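Local coordinates for N-terminal acetyltransferase-like protein (Chaetomium thermophilum, PDB 5NNP), which probably serves as the TPR-repeat auxiliary subunit of an N-terminal acetyltransferase A complex, which acetylates the N termini of proteins, at residues 162-165 and 166-170; 195-198 and 199-203. All coordinates share one frame; numbering follows the deposited sequence.

Interaction 1 lies in the opening turns of helix 162-175, and interaction 2 covers the end of the next helix, 185-200, with the turn that leads into helix 204-214. Both are partly buried: Ala165, Ile168 and Leu169 in the first, and Asn195, Ile197 and Ile198 in the second, are buried. Interaction 1 is regular helix with a bound glycerol on its polar flank, whereas in interaction 2 the helix breaks at a glycine and Ile198 O takes two weak bonds. The two meet through a salt bridge, Glu166 OE1 to Arg201 NH1 at 2.6 Å, and beside it Leu162 packs on Glu200 and Arg201.

Interaction 1: residues 162-165 and 166-170; sequences LEKA and EHILT. With GOL (glycerol), chain M.
Glu166 sits one helical turn beyond Leu162, and its N donates to Leu162 O (2.9 Å). The side chain starts with Glu166 CB beside that same carbonyl, 3.7 Å from Leu162 O. CG, anti to the backbone N (chi1 -172°), carries the extended chain out along the glycerol, where Glu166 CD lies 3.7 Å from glycerol C2. At the carboxylate the two oxygens part company. Glu166 OE2 accepts from glycerol O3 at 3.2 Å and also pairs with Arg206, while OE1 turns to Arg201. The same glycerol O3 shares a hydrogen bond with Thr170 OG1 (2.7 Å), so this hydroxyl bridges two side chains one turn apart. Nearby, Lys164 and His167 run side by side, with Lys164 NZ 3.3 Å from His167 ND1. Cutting Glu166 back to an alanine would probably leave Arg201 and Arg206 without this carboxylate and the glycerol held at fewer points. Successive i to i+4 bonds are the regular bonding of the first turns of helix 162-175, which packs on helix 146-159 through Ala165 and Leu169 and on helix 185-200 through Leu169 and Glu166, as neighbouring helices do in a TPR-like alpha solenoid.

Interaction 2: residues 195-198 and 199-203; sequences NTII and AERGD
Ile198 and Asp203 meet where helix 185-200 gives out, and the backbone bonds show how it does so. Ala199 N to Asn195 O and Glu200 N to Thr196 O (2.9 Å) are ordinary i to i+4 bonds, and Arg201 N still reaches Ile197 O. Then the pattern changes: Ile198 O receives two weak bonds, one from Arg201 N and a longer one from Asp203 N, five residues on, at 3.4 Å. Gly202 N turns back toward Ala199 O. With Gly202 at a positive phi of 96°, this is a Schellman motif; a side chain at that position would run into the carbonyl oxygen of Arg201.

The nonpolar pair spans the same turn. Ile198 CG2 lies 4.1 Å from Asp203 CB, a methyl-to-methylene contact at the positions where a Schellman motif often has a hydrophobic one. Ile198 also packs on Arg206, Ala207 and His210 of helix 204-214.

Two methylenes lie against carbonyl oxygens instead. Arg201 has CG beside its backbone N (chi1 -60°), which lays that methylene against Ile197 O before the chain bends at chi3. Glu200 CG lies similarly against Thr196 O.

The charged ends all find mates outside the turn. Arg201 NH1 pairs with Glu166, and Asp203 with Arg206. Glu200 OE1 forms a salt bridge with Arg545, and Glu200 OE2 a hydrogen bond with His157. Asp203 is also the N-cap of helix 204-214, its carboxylate taking a backbone N at the start of that helix.

Chemically, one short turn both closes a helix and opens the next: glycine lets the chain reverse, two weak bonds converge on Ile198 O, and the charges of Arg201, Asp203 and Glu200 are met from beyond the turn, by Glu166, Arg206 and Arg545.

Interaction 1: residues 162-165 and 166-170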
ATOM      1  N   LEU A 162      -4.802  11.973  23.154  1.00 34.88           N
ATOM      2  CA  LEU A 162      -4.817  10.598  23.638  1.00 34.67           C
ATOM      3  C   LEU A 162      -5.508  10.463  25.004  1.00 36.93           C
ATOM      4  O   LEU A 162      -6.323   9.566  25.200  1.00 42.77           O
ATOM      5  CB  LEU A 162      -3.388  10.056  23.695  1.00 42.98           C
ATOM      6  CG  LEU A 162      -2.920   9.420  22.367  1.00 48.49           C
ATOM      7  CD1 LEU A 162      -3.142  10.349  21.188  1.00 38.99           C
ATOM      8  CD2 LEU A 162      -1.454   9.001  22.439  1.00 54.23           C
ATOM      9  N   GLU A 163      -5.216  11.367  25.931  1.00 35.90           N
ATOM     10  CA  GLU A 163      -5.865  11.339  27.237  1.00 42.37           C
ATOM     11  C   GLU A 163      -7.395  11.342  27.134  1.00 44.74           C
ATOM     12  O   GLU A 163      -8.067  10.577  27.837  1.00 37.99           O
ATOM     13  CB  GLU A 163      -5.410  12.520  28.105  1.00 37.79           C
ATOM     14  CG  GLU A 163      -5.848  12.416  29.566  1.00 47.15           C
ATOM     15  CD  GLU A 163      -5.289  13.536  30.437  1.00 65.35           C
ATOM     16  OE1 GLU A 163      -4.556  14.395  29.906  1.00 73.78           O
ATOM     17  OE2 GLU A 163      -5.579  13.559  31.651  1.00 66.92           O
ATOM     18  N   LYS A 164      -7.955  12.186  26.272  1.00 40.53           N
ATOM     19  CA  LYS A 164      -9.408  12.224  26.159  1.00 45.03           C
ATOM     20  C   LYS A 164      -9.939  10.972  25.446  1.00 41.89           C
ATOM     21  O   LYS A 164     -11.016  10.477  25.761  1.00 45.32           O
ATOM     22  CB  LYS A 164      -9.873  13.496  25.442  1.00 51.06           C
ATOM     23  CG  LYS A 164     -11.178  14.071  25.992  1.00 58.10           C
ATOM     24  CD  LYS A 164     -11.006  14.544  27.429  1.00 64.36           C
ATOM     25  CE  LYS A 164     -12.261  15.223  27.970  1.00 71.23           C
ATOM     26  NZ  LYS A 164     -13.438  14.322  27.888  1.00 75.38           N
ATOM     27  N   ALA A 165      -9.185  10.443  24.491  1.00 35.34           N
ATOM     28  CA  ALA A 165      -9.643   9.241  23.814  1.00 37.59           C
ATOM     29  C   ALA A 165      -9.693   8.060  24.788  1.00 42.43           C
ATOM     30  O   ALA A 165     -10.611   7.234  24.740  1.00 44.82           O
ATOM     31  CB  ALA A 165      -8.750   8.919  22.623  1.00 36.98           C
ATOM     32  N   GLU A 166      -8.704   7.969  25.665  1.00 37.14           N
ATOM     33  CA  GLU A 166      -8.718   6.906  26.649  1.00 34.58           C
ATOM     34  C   GLU A 166      -9.900   7.077  27.616  1.00 37.20           C
ATOM     35  O   GLU A 166     -10.577   6.117  27.983  1.00 40.55           O
ATOM     36  CB  GLU A 166      -7.409   6.856  27.419  1.00 30.58           C
ATOM     37  CG  GLU A 166      -7.347   5.637  28.307  1.00 41.31           C
ATOM     38  CD  GLU A 166      -6.183   5.636  29.249  1.00 41.87           C
ATOM     39  OE1 GLU A 166      -5.181   6.346  28.977  1.00 41.26           O
ATOM     40  OE2 GLU A 166      -6.281   4.915  30.265  1.00 51.72           O
ATOM     41  N   HIS A 167     -10.152   8.320  27.999  1.00 35.24           N
ATOM     42  CA  HIS A 167     -11.262   8.665  28.875  1.00 37.81           C
ATOM     43  C   HIS A 167     -12.621   8.231  28.305  1.00 37.83           C
ATOM     44  O   HIS A 167     -13.463   7.695  29.024  1.00 40.33           O
ATOM     45  CB  HIS A 167     -11.240  10.175  29.131  1.00 31.92           C
ATOM     46  CG  HIS A 167     -12.363  10.665  29.990  1.00 47.19           C
ATOM     47  ND1 HIS A 167     -13.345  11.506  29.514  1.00 58.03           N
ATOM     48  CD2 HIS A 167     -12.655  10.445  31.292  1.00 43.06           C
ATOM     49  CE1 HIS A 167     -14.194  11.783  30.486  1.00 45.03           C
ATOM     50  NE2 HIS A 167     -13.798  11.151  31.574  1.00 44.44           N
ATOM     51  N   ILE A 168     -12.830   8.465  27.010  1.00 38.82           N
ATOM     52  CA  ILE A 168     -14.094   8.124  26.368  1.00 31.61           C
ATOM     53  C   ILE A 168     -14.260   6.612  26.349  1.00 38.64           C
ATOM     54  O   ILE A 168     -15.350   6.106  26.629  1.00 42.74           O
ATOM     55  CB  ILE A 168     -14.182   8.695  24.940  1.00 29.95           C
ATOM     56  CG1 ILE A 168     -14.257  10.226  24.983  1.00 27.54           C
ATOM     57  CG2 ILE A 168     -15.384   8.148  24.207  1.00 26.53           C
ATOM     58  CD1 ILE A 168     -15.314  10.771  25.989  1.00 28.46           C
ATOM     59  N   LEU A 169     -13.170   5.893  26.064  1.00 36.91           N
ATOM     60  CA  LEU A 169     -13.189   4.434  26.037  1.00 32.02           C
ATOM     61  C   LEU A 169     -13.475   3.854  27.411  1.00 43.46           C
ATOM     62  O   LEU A 169     -14.310   2.947  27.553  1.00 39.05           O
ATOM     63  CB  LEU A 169     -11.870   3.882  25.505  1.00 32.32           C
ATOM     64  CG  LEU A 169     -11.706   4.015  23.985  1.00 31.58           C
ATOM     65  CD1 LEU A 169     -10.274   3.712  23.538  1.00 30.70           C
ATOM     66  CD2 LEU A 169     -12.689   3.123  23.270  1.00 26.97           C
ATOM     67  N   THR A 170     -12.791   4.376  28.428  1.00 37.22           N
ATOM     68  CA  THR A 170     -12.994   3.868  29.767  1.00 37.15           C
ATOM     69  C   THR A 170     -14.382   4.232  30.289  1.00 48.11           C
ATOM     70  O   THR A 170     -14.985   3.468  31.053  1.00 53.67           O
ATOM     71  CB  THR A 170     -11.948   4.405  30.750  1.00 44.60           C
ATOM     72  OG1 THR A 170     -10.634   4.004  30.336  1.00 42.56           O
ATOM     73  CG2 THR A 170     -12.241   3.875  32.165  1.00 39.73           C
TER
HETATM   74  C1  GOL M 805      -8.252   9.326  31.246  1.00 86.32           C
HETATM   75  O1  GOL M 805      -7.540   9.664  30.076  1.00 80.46           O
HETATM   76  C2  GOL M 805      -7.986   7.859  31.557  1.00 92.27           C
HETATM   77  O2  GOL M 805      -7.125   7.750  32.675  1.00 99.59           O
HETATM   78  C3  GOL M 805      -9.293   7.097  31.774  1.00 84.83           C
HETATM   79  O3  GOL M 805      -9.052   5.702  31.739  1.00 79.26           O

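Interaction 2: residues 195-198 and 199-203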
ATOM      1  N   ASN A 195      -5.633  -0.339  24.876  1.00 43.32           N
ATOM      2  CA  ASN A 195      -4.277  -0.722  25.259  1.00 39.87           C
ATOM      3  C   ASN A 195      -3.231  -0.026  24.383  1.00 39.13           C
ATOM      4  O   ASN A 195      -2.259   0.517  24.903  1.00 31.52           O
ATOM      5  CB  ASN A 195      -4.074  -2.244  25.205  1.00 39.02           C
ATOM      6  CG  ASN A 195      -2.743  -2.681  25.848  1.00 45.53           C
ATOM      7  OD1 ASN A 195      -1.718  -2.786  25.167  1.00 35.84           O
ATOM      8  ND2 ASN A 195      -2.759  -2.915  27.175  1.00 46.76           N
ATOM      9  N   THR A 196      -3.422  -0.023  23.063  1.00 31.89           N
ATOM     10  CA  THR A 196      -2.442   0.640  22.212  1.00 29.56           C
ATOM     11  C   THR A 196      -2.394   2.129  22.549  1.00 35.86           C
ATOM     12  O   THR A 196      -1.342   2.754  22.466  1.00 38.32           O
ATOM     13  CB  THR A 196      -2.729   0.450  20.708  1.00 27.52           C
ATOM     14  OG1 THR A 196      -3.973   1.067  20.355  1.00 34.25           O
ATOM     15  CG2 THR A 196      -2.763  -1.016  20.348  1.00 26.25           C
ATOM     16  N   ILE A 197      -3.524   2.688  22.969  1.00 42.16           N
ATOM     17  CA  ILE A 197      -3.569   4.116  23.299  1.00 45.40           C
ATOM     18  C   ILE A 197      -2.750   4.431  24.547  1.00 45.60           C
ATOM     19  O   ILE A 197      -2.010   5.417  24.577  1.00 46.78           O
ATOM     20  CB  ILE A 197      -5.025   4.608  23.464  1.00 39.10           C
ATOM     21  CG1 ILE A 197      -5.661   4.715  22.077  1.00 35.06           C
ATOM     22  CG2 ILE A 197      -5.070   5.959  24.160  1.00 28.35           C
ATOM     23  CD1 ILE A 197      -7.152   4.992  22.062  1.00 39.44           C
ATOM     24  N   ILE A 198      -2.863   3.584  25.563  1.00 39.16           N
ATOM     25  CA  ILE A 198      -2.036   3.725  26.751  1.00 36.89           C
ATOM     26  C   ILE A 198      -0.541   3.697  26.416  1.00 37.63           C
ATOM     27  O   ILE A 198       0.233   4.476  26.949  1.00 48.35           O
ATOM     28  CB  ILE A 198      -2.340   2.619  27.774  1.00 41.93           C
ATOM     29  CG1 ILE A 198      -3.799   2.717  28.237  1.00 39.56           C
ATOM     30  CG2 ILE A 198      -1.380   2.715  28.964  1.00 45.49           C
ATOM     31  CD1 ILE A 198      -4.239   1.628  29.225  1.00 35.80           C
ATOM     32  N   ALA A 199      -0.129   2.811  25.521  1.00 42.38           N
ATOM     33  CA  ALA A 199       1.282   2.709  25.189  1.00 46.91           C
ATOM     34  C   ALA A 199       1.718   3.934  24.389  1.00 42.77           C
ATOM     35  O   ALA A 199       2.772   4.509  24.648  1.00 35.93           O
ATOM     36  CB  ALA A 199       1.563   1.423  24.427  1.00 31.49           C
ATOM     37  N   GLU A 200       0.894   4.349  23.434  1.00 40.23           N
ATOM     38  CA  GLU A 200       1.212   5.557  22.678  1.00 45.82           C
ATOM     39  C   GLU A 200       1.348   6.780  23.606  1.00 51.05           C
ATOM     40  O   GLU A 200       2.093   7.705  23.297  1.00 49.10           O
ATOM     41  CB  GLU A 200       0.164   5.822  21.594  1.00 41.54           C
ATOM     42  CG  GLU A 200       0.249   4.861  20.423  1.00 48.03           C
ATOM     43  CD  GLU A 200      -0.544   5.325  19.218  1.00 55.08           C
ATOM     44  OE1 GLU A 200      -0.718   4.506  18.279  1.00 53.90           O
ATOM     45  OE2 GLU A 200      -0.988   6.499  19.220  1.00 48.20           O
ATOM     46  N   ARG A 201       0.652   6.775  24.743  1.00 44.32           N
ATOM     47  CA  ARG A 201       0.843   7.842  25.714  1.00 46.01           C
ATOM     48  C   ARG A 201       2.205   7.680  26.386  1.00 50.92           C
ATOM     49  O   ARG A 201       2.676   8.598  27.050  1.00 50.27           O
ATOM     50  CB  ARG A 201      -0.282   7.872  26.755  1.00 37.03           C
ATOM     51  CG  ARG A 201      -1.642   8.102  26.121  1.00 42.90           C
ATOM     52  CD  ARG A 201      -2.737   8.211  27.154  1.00 42.52           C
ATOM     53  NE  ARG A 201      -2.473   9.303  28.077  1.00 42.96           N
ATOM     54  CZ  ARG A 201      -3.129   9.496  29.213  1.00 45.11           C
ATOM     55  NH1 ARG A 201      -4.091   8.651  29.575  1.00 49.63           N
ATOM     56  NH2 ARG A 201      -2.812  10.523  29.988  1.00 44.23           N
ATOM     57  N   GLY A 202       2.843   6.523  26.197  1.00 47.76           N
ATOM     58  CA  GLY A 202       4.218   6.329  26.638  1.00 45.46           C
ATOM     59  C   GLY A 202       4.327   5.653  27.985  1.00 52.47           C
ATOM     60  O   GLY A 202       5.400   5.598  28.578  1.00 51.87           O
ATOM     61  N   ASP A 203       3.200   5.139  28.466  1.00 56.79           N
ATOM     62  CA  ASP A 203       3.127   4.484  29.765  1.00 53.39           C
ATOM     63  C   ASP A 203       3.230   2.967  29.616  1.00 52.60           C
ATOM     64  O   ASP A 203       2.242   2.252  29.770  1.00 48.77           O
ATOM     65  CB  ASP A 203       1.824   4.855  30.455  1.00 57.65           C
ATOM     66  CG  ASP A 203       1.940   4.860  31.961  1.00 67.43           C
ATOM     67  OD1 ASP A 203       1.229   5.670  32.593  1.00 72.16           O
ATOM     68  OD2 ASP A 203       2.733   4.059  32.507  1.00 70.86           O
TER